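Local coordinates for protein GphF Dehydratase 1 (Archangium violaceum, PDB 6MBF) that probably dehydrates a beta-hydroxyacyl polyketide intermediate, and may shift or epimerise the resulting enoyl product, during gephyronic acid assembly, at residues D152-R157 and V210-Y215; I160-R165 and L202-F207. One frame throughout, in Å; residues are numbered along the deposited sequence.

Contact 1: residues D152-R157 and V210-Y215; sequences DAYYER and VFALIY
Tyr154 reaches out of helix 151-158 and lays its ring against Ala212 and Phe211 of helix 200-214, the long helix wrapped by the curved sheet in the second hotdog fold of this polyketide synthase dehydratase. The contact is small, burying 154 Å² in all, and more than half of that belongs to the tyrosine. Its CG stands anti to the backbone N (chi1 167°), which extends the ring away from its own helix and across to the neighbouring one. There Ala212 CB sits over one face in a CH-pi contact, 4.2 Å from the ring centroid and 23° off the ring normal. The methyl is displaced toward the rim, beside CD1, while Tyr154 CE1 comes to 3.8 Å from Ala212 CA, so the ring rides on the backbone of the helix as well as on the methyl. The small side chain of Ala212 is consistent with the close approach of the two helices, 6.7 Å between Tyr154 CA and Ala212 CA.

The phenol end meets Phe211. Tyr154 OH lies 3.6 Å from Phe211 CB and 3.8 Å from Phe211 CD2, near the plane of the phenylalanine ring at its edge. The hydroxyl has its polar partner elsewhere: it hydrogen-bonds Gln208 OE1, one turn back along helix 200-214. Val210, pointing away from Tyr154, packs on Leu246 and Leu248 of strand 241-248, so that side of the helix faces the sheet.

Tyr215, whose own hydroxyl bonds Phe224 N, closes the contact rim against rim: Tyr215 CD1 and Tyr154 CE1 are 4.4 Å apart, each near the plane of the other's ring.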
loop_
_atom_site.group_PDB
_atom_site.type_symbol
_atom_site.label_atom_id
_atom_site.label_comp_id
_atom_site.label_asym_id
_atom_site.label_seq_id
_atom_site.Cartn_x
_atom_site.Cartn_y
_atom_site.Cartn_z
ATOM N N ASP A 152 -19.214 -7.955 6.654
ATOM C CA ASP A 152 -20.223 -7.186 5.929
ATOM C C ASP A 152 -20.519 -5.872 6.636
ATOM O O ASP A 152 -20.644 -4.826 5.986
ATOM C CB ASP A 152 -21.511 -8.001 5.757
ATOM C CG ASP A 152 -21.397 -9.040 4.664
ATOM O OD1 ASP A 152 -20.710 -8.763 3.657
ATOM O OD2 ASP A 152 -21.992 -10.129 4.809
ATOM N N ALA A 153 -20.648 -5.907 7.966
ATOM C CA ALA A 153 -20.878 -4.681 8.720
ATOM C C ALA A 153 -19.697 -3.728 8.585
ATOM O O ALA A 153 -19.884 -2.507 8.501
ATOM C CB ALA A 153 -21.131 -5.007 10.192
ATOM N N TYR A 154 -18.473 -4.274 8.578
ATOM C CA TYR A 154 -17.282 -3.456 8.361
ATOM C C TYR A 154 -17.319 -2.790 6.989
ATOM O O TYR A 154 -17.147 -1.571 6.874
ATOM C CB TYR A 154 -16.010 -4.310 8.527
ATOM C CG TYR A 154 -14.765 -3.607 8.017
ATOM C CD1 TYR A 154 -14.089 -2.682 8.800
ATOM C CD2 TYR A 154 -14.290 -3.849 6.734
ATOM C CE1 TYR A 154 -12.962 -2.009 8.310
ATOM C CE2 TYR A 154 -13.165 -3.198 6.246
ATOM C CZ TYR A 154 -12.514 -2.276 7.035
ATOM O OH TYR A 154 -11.412 -1.611 6.528
ATOM N N TYR A 155 -17.569 -3.574 5.937
ATOM C CA TYR A 155 -17.592 -3.030 4.582
ATOM C C TYR A 155 -18.667 -1.962 4.419
ATOM O O TYR A 155 -18.452 -0.940 3.752
ATOM C CB TYR A 155 -17.825 -4.157 3.584
ATOM C CG TYR A 155 -16.632 -5.047 3.350
ATOM C CD1 TYR A 155 -16.791 -6.409 3.170
ATOM C CD2 TYR A 155 -15.346 -4.514 3.276
ATOM C CE1 TYR A 155 -15.705 -7.227 2.936
ATOM C CE2 TYR A 155 -14.257 -5.320 3.043
ATOM C CZ TYR A 155 -14.443 -6.677 2.873
ATOM O OH TYR A 155 -13.373 -7.497 2.634
ATOM N N GLU A 156 -19.839 -2.189 5.008
ATOM C CA GLU A 156 -20.922 -1.234 4.845
ATOM C C GLU A 156 -20.604 0.082 5.548
ATOM O O GLU A 156 -20.859 1.154 4.995
ATOM C CB GLU A 156 -22.227 -1.869 5.327
ATOM C CG GLU A 156 -22.735 -2.899 4.307
ATOM C CD GLU A 156 -24.021 -3.583 4.726
ATOM O OE1 GLU A 156 -24.334 -4.655 4.166
ATOM O OE2 GLU A 156 -24.711 -3.053 5.613
ATOM N N ARG A 157 -19.990 0.023 6.736
ATOM C CA ARG A 157 -19.552 1.249 7.402
ATOM C C ARG A 157 -18.436 1.948 6.630
ATOM O O ARG A 157 -18.364 3.184 6.612
ATOM C CB ARG A 157 -19.076 0.945 8.820
ATOM C CG ARG A 157 -20.149 0.440 9.766
ATOM C CD ARG A 157 -19.499 -0.277 10.940
ATOM N NE ARG A 157 -19.655 0.435 12.203
ATOM C CZ ARG A 157 -20.212 -0.095 13.286
ATOM N NH1 ARG A 157 -20.654 -1.347 13.261
ATOM N NH2 ARG A 157 -20.317 0.618 14.400
ATOM N N VAL A 210 -6.178 -4.527 9.609
ATOM C CA VAL A 210 -5.801 -3.749 10.788
ATOM C C VAL A 210 -6.913 -2.773 11.142
ATOM O O VAL A 210 -7.272 -2.621 12.320
ATOM C CB VAL A 210 -4.465 -3.012 10.570
ATOM C CG1 VAL A 210 -4.028 -2.323 11.877
ATOM C CG2 VAL A 210 -3.389 -3.953 10.069
ATOM N N PHE A 211 -7.481 -2.108 10.127
ATOM C CA PHE A 211 -8.593 -1.184 10.355
ATOM C C PHE A 211 -9.754 -1.878 11.053
ATOM O O PHE A 211 -10.355 -1.321 11.984
ATOM C CB PHE A 211 -9.091 -0.607 9.028
ATOM C CG PHE A 211 -8.117 0.300 8.322
ATOM C CD1 PHE A 211 -6.997 0.813 8.959
ATOM C CD2 PHE A 211 -8.368 0.674 7.010
ATOM C CE1 PHE A 211 -6.137 1.672 8.280
ATOM C CE2 PHE A 211 -7.507 1.523 6.330
ATOM C CZ PHE A 211 -6.395 2.020 6.970
ATOM N N ALA A 212 -10.099 -3.085 10.597
ATOM C CA ALA A 212 -11.237 -3.802 11.161
ATOM C C ALA A 212 -11.028 -4.098 12.640
ATOM O O ALA A 212 -11.983 -4.069 13.422
ATOM C CB ALA A 212 -11.481 -5.097 10.378
ATOM N N LEU A 213 -9.788 -4.381 13.050
ATOM C CA LEU A 213 -9.525 -4.585 14.471
ATOM C C LEU A 213 -9.652 -3.280 15.248
ATOM O O LEU A 213 -10.318 -3.228 16.291
ATOM C CB LEU A 213 -8.143 -5.206 14.669
ATOM C CG LEU A 213 -8.204 -6.697 14.978
ATOM C CD1 LEU A 213 -8.735 -7.456 13.762
ATOM C CD2 LEU A 213 -6.840 -7.202 15.398
ATOM N N ILE A 214 -9.032 -2.208 14.744
ATOM C CA ILE A 214 -9.103 -0.909 15.409
ATOM C C ILE A 214 -10.556 -0.478 15.603
ATOM O O ILE A 214 -10.966 -0.106 16.708
ATOM C CB ILE A 214 -8.315 0.144 14.608
ATOM C CG1 ILE A 214 -6.809 -0.151 14.653
ATOM C CG2 ILE A 214 -8.617 1.538 15.123
ATOM C CD1 ILE A 214 -6.023 0.603 13.598
ATOM N N TYR A 215 -11.356 -0.533 14.535
ATOM C CA TYR A 215 -12.686 0.073 14.542
ATOM C C TYR A 215 -13.698 -0.742 15.331
ATOM O O TYR A 215 -14.836 -0.287 15.514
ATOM C CB TYR A 215 -13.164 0.303 13.104
ATOM C CG TYR A 215 -12.356 1.370 12.392
ATOM C CD1 TYR A 215 -12.037 1.254 11.043
ATOM C CD2 TYR A 215 -11.905 2.494 13.078
ATOM C CE1 TYR A 215 -11.297 2.244 10.393
ATOM C CE2 TYR A 215 -11.162 3.476 12.440
ATOM C CZ TYR A 215 -10.861 3.341 11.099
ATOM O OH TYR A 215 -10.130 4.316 10.471
#

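Contact 2: residues I160-R165 and L202-F207; sequences IYYGPR and LLDACF
A hydrogen bond joins Tyr162 to Asp204 inside the double-hotdog dehydratase fold, linking the Tyr-Gly-Pro motif of the loop after helix 151-158 to the Asp-x-x-x-Gln motif on helix 200-214. In relatives this aspartate position is paired across the active site with a histidine of the first hotdog, and His41, whose ring meets that of Tyr162 with planes about 40° apart, probably fills that role here. These motifs and the nearby histidine are consistent with an active-site location. A magnesium ion is also bound in the neighbourhood, about 6 Å from the Tyr162 side chain.

The polar part of the contact is a single bond: Tyr162 OH donates to Asp204 OD1 at 2.7 Å, and OD1 accepts through its syn lone pair, on the side of OD2. With chi1 at 171° the Asp204 carboxylate swings out opposite its own N and meets the phenol. Its second oxygen, OD2, accepts from Gln208 NE2, so separate donors fix the two ends of the group and limit its rotation. A phenylalanine in place of Tyr162 would probably leave Asp204 OD1 without this donor and the carboxylate freer to turn. On the loop side, Tyr162 O bonds Arg167 NH2.

In the packing, ring and carboxylate planes stand 49° apart, so the two groups do not stack. Val52 of helix 52-65 and Leu50 also touch Asp204. Beside the hydrogen bond, Asp204 OD2 approaches Tyr162 CE1 obliquely, at 3.4 Å.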
loop_
_atom_site.group_PDB
_atom_site.type_symbol
_atom_site.label_atom_id
_atom_site.label_comp_id
_atom_site.label_asym_id
_atom_site.label_seq_id
_atom_site.Cartn_x
_atom_site.Cartn_y
_atom_site.Cartn_z
ATOM N N ILE A 160 -18.154 4.565 2.635
ATOM C CA ILE A 160 -17.913 5.980 2.388
ATOM C C ILE A 160 -16.457 6.244 2.042
ATOM O O ILE A 160 -16.136 7.314 1.499
ATOM C CB ILE A 160 -18.344 6.826 3.600
ATOM C CG1 ILE A 160 -17.616 6.376 4.870
ATOM C CG2 ILE A 160 -19.846 6.728 3.794
ATOM C CD1 ILE A 160 -17.828 7.309 6.043
ATOM N N TYR A 161 -15.563 5.296 2.347
ATOM C CA TYR A 161 -14.151 5.415 2.017
ATOM C C TYR A 161 -13.699 4.487 0.901
ATOM O O TYR A 161 -12.681 4.773 0.269
ATOM C CB TYR A 161 -13.279 5.113 3.241
ATOM C CG TYR A 161 -13.626 5.915 4.464
ATOM C CD1 TYR A 161 -13.783 7.293 4.398
ATOM C CD2 TYR A 161 -13.793 5.288 5.697
ATOM C CE1 TYR A 161 -14.099 8.036 5.540
ATOM C CE2 TYR A 161 -14.116 6.018 6.833
ATOM C CZ TYR A 161 -14.266 7.377 6.746
ATOM O OH TYR A 161 -14.573 8.085 7.885
ATOM N N TYR A 162 -14.407 3.391 0.656
ATOM C CA TYR A 162 -13.904 2.337 -0.213
ATOM C C TYR A 162 -15.002 1.851 -1.139
ATOM O O TYR A 162 -16.123 1.595 -0.687
ATOM C CB TYR A 162 -13.398 1.155 0.608
ATOM C CG TYR A 162 -12.001 1.292 1.163
ATOM C CD1 TYR A 162 -10.890 1.250 0.316
ATOM C CD2 TYR A 162 -11.785 1.384 2.535
ATOM C CE1 TYR A 162 -9.598 1.342 0.822
ATOM C CE2 TYR A 162 -10.496 1.474 3.053
ATOM C CZ TYR A 162 -9.405 1.442 2.194
ATOM O OH TYR A 162 -8.125 1.518 2.717
ATOM N N GLY A 163 -14.666 1.692 -2.415
ATOM C CA GLY A 163 -15.577 1.133 -3.384
ATOM C C GLY A 163 -15.445 -0.372 -3.537
ATOM O O GLY A 163 -14.646 -1.032 -2.857
ATOM N N PRO A 164 -16.229 -0.944 -4.459
ATOM C CA PRO A 164 -16.343 -2.411 -4.534
ATOM C C PRO A 164 -15.098 -3.132 -5.016
ATOM O O PRO A 164 -15.033 -4.358 -4.861
ATOM C CB PRO A 164 -17.505 -2.628 -5.514
ATOM C CG PRO A 164 -17.607 -1.353 -6.286
ATOM C CD PRO A 164 -17.172 -0.260 -5.364
ATOM N N ARG A 165 -14.126 -2.443 -5.614
ATOM C CA ARG A 165 -12.876 -3.104 -5.968
ATOM C C ARG A 165 -11.966 -3.314 -4.769
ATOM O O ARG A 165 -10.976 -4.048 -4.887
ATOM C CB ARG A 165 -12.116 -2.295 -7.017
ATOM C CG ARG A 165 -12.886 -2.050 -8.307
ATOM C CD ARG A 165 -12.093 -1.128 -9.206
ATOM N NE ARG A 165 -12.788 -0.873 -10.459
ATOM C CZ ARG A 165 -12.588 -1.564 -11.575
ATOM N NH1 ARG A 165 -11.704 -2.551 -11.592
ATOM N NH2 ARG A 165 -13.266 -1.261 -12.675
ATOM N N LEU A 202 -4.391 -5.907 -3.028
ATOM C CA LEU A 202 -4.135 -6.974 -2.069
ATOM C C LEU A 202 -3.498 -6.429 -0.791
ATOM O O LEU A 202 -3.928 -6.758 0.318
ATOM C CB LEU A 202 -3.262 -8.053 -2.715
ATOM C CG LEU A 202 -3.075 -9.351 -1.916
ATOM C CD1 LEU A 202 -2.879 -10.514 -2.857
ATOM C CD2 LEU A 202 -1.879 -9.244 -0.988
ATOM N N LEU A 203 -2.470 -5.587 -0.918
ATOM C CA LEU A 203 -1.854 -5.049 0.291
ATOM C C LEU A 203 -2.814 -4.133 1.044
ATOM O O LEU A 203 -2.868 -4.179 2.276
ATOM C CB LEU A 203 -0.550 -4.327 -0.049
ATOM C CG LEU A 203 0.239 -3.875 1.179
ATOM C CD1 LEU A 203 0.611 -5.064 2.071
ATOM C CD2 LEU A 203 1.486 -3.082 0.753
ATOM N N ASP A 204 -3.610 -3.328 0.326
ATOM C CA ASP A 204 -4.639 -2.533 0.995
ATOM C C ASP A 204 -5.605 -3.411 1.780
ATOM O O ASP A 204 -6.012 -3.048 2.890
ATOM C CB ASP A 204 -5.415 -1.685 -0.012
ATOM C CG ASP A 204 -6.621 -1.013 0.616
ATOM O OD1 ASP A 204 -6.437 -0.020 1.351
ATOM O OD2 ASP A 204 -7.751 -1.494 0.379
ATOM N N ALA A 205 -5.997 -4.558 1.218
ATOM C CA ALA A 205 -6.875 -5.472 1.948
ATOM C C ALA A 205 -6.228 -5.937 3.254
ATOM O O ALA A 205 -6.895 -6.020 4.292
ATOM C CB ALA A 205 -7.236 -6.668 1.064
ATOM N N CYS A 206 -4.921 -6.210 3.233
ATOM C CA CYS A 206 -4.229 -6.582 4.463
ATOM C C CYS A 206 -4.239 -5.435 5.468
ATOM O O CYS A 206 -4.468 -5.647 6.663
ATOM C CB CYS A 206 -2.793 -7.015 4.153
ATOM S SG CYS A 206 -2.672 -8.510 3.127
ATOM N N PHE A 207 -3.999 -4.209 5.003
ATOM C CA PHE A 207 -4.046 -3.075 5.918
ATOM C C PHE A 207 -5.462 -2.853 6.438
ATOM O O PHE A 207 -5.639 -2.461 7.597
ATOM C CB PHE A 207 -3.508 -1.814 5.234
ATOM C CG PHE A 207 -2.015 -1.845 4.938
ATOM C CD1 PHE A 207 -1.219 -2.935 5.291
ATOM C CD2 PHE A 207 -1.419 -0.775 4.289
ATOM C CE1 PHE A 207 0.166 -2.944 5.004
ATOM C CE2 PHE A 207 -0.053 -0.777 4.004
ATOM C CZ PHE A 207 0.737 -1.853 4.357
#

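How the contacts relate
From the N terminus the chain first completes the strands and helix of the first hotdog, then enters helix 151-158, the start of contact 1. The loop at 160-165 follows at once and opens contact 2. After strands 169-175 and 178-184 the chain reaches helix 200-214, whose earlier part closes contact 2 and whose last turn closes contact 1, so contact 2 is nested inside the larger loop. Helix 200-214 thus ties helix 151-158 to its C-terminal part and the loop 160-165 to its earlier turns. The contacts, with centres 11 Å apart, meet where Phe211 CE2 packs 3.7 Å from Tyr162 OH, and Gln208 bridges them, bonded to Tyr154 and Asp204.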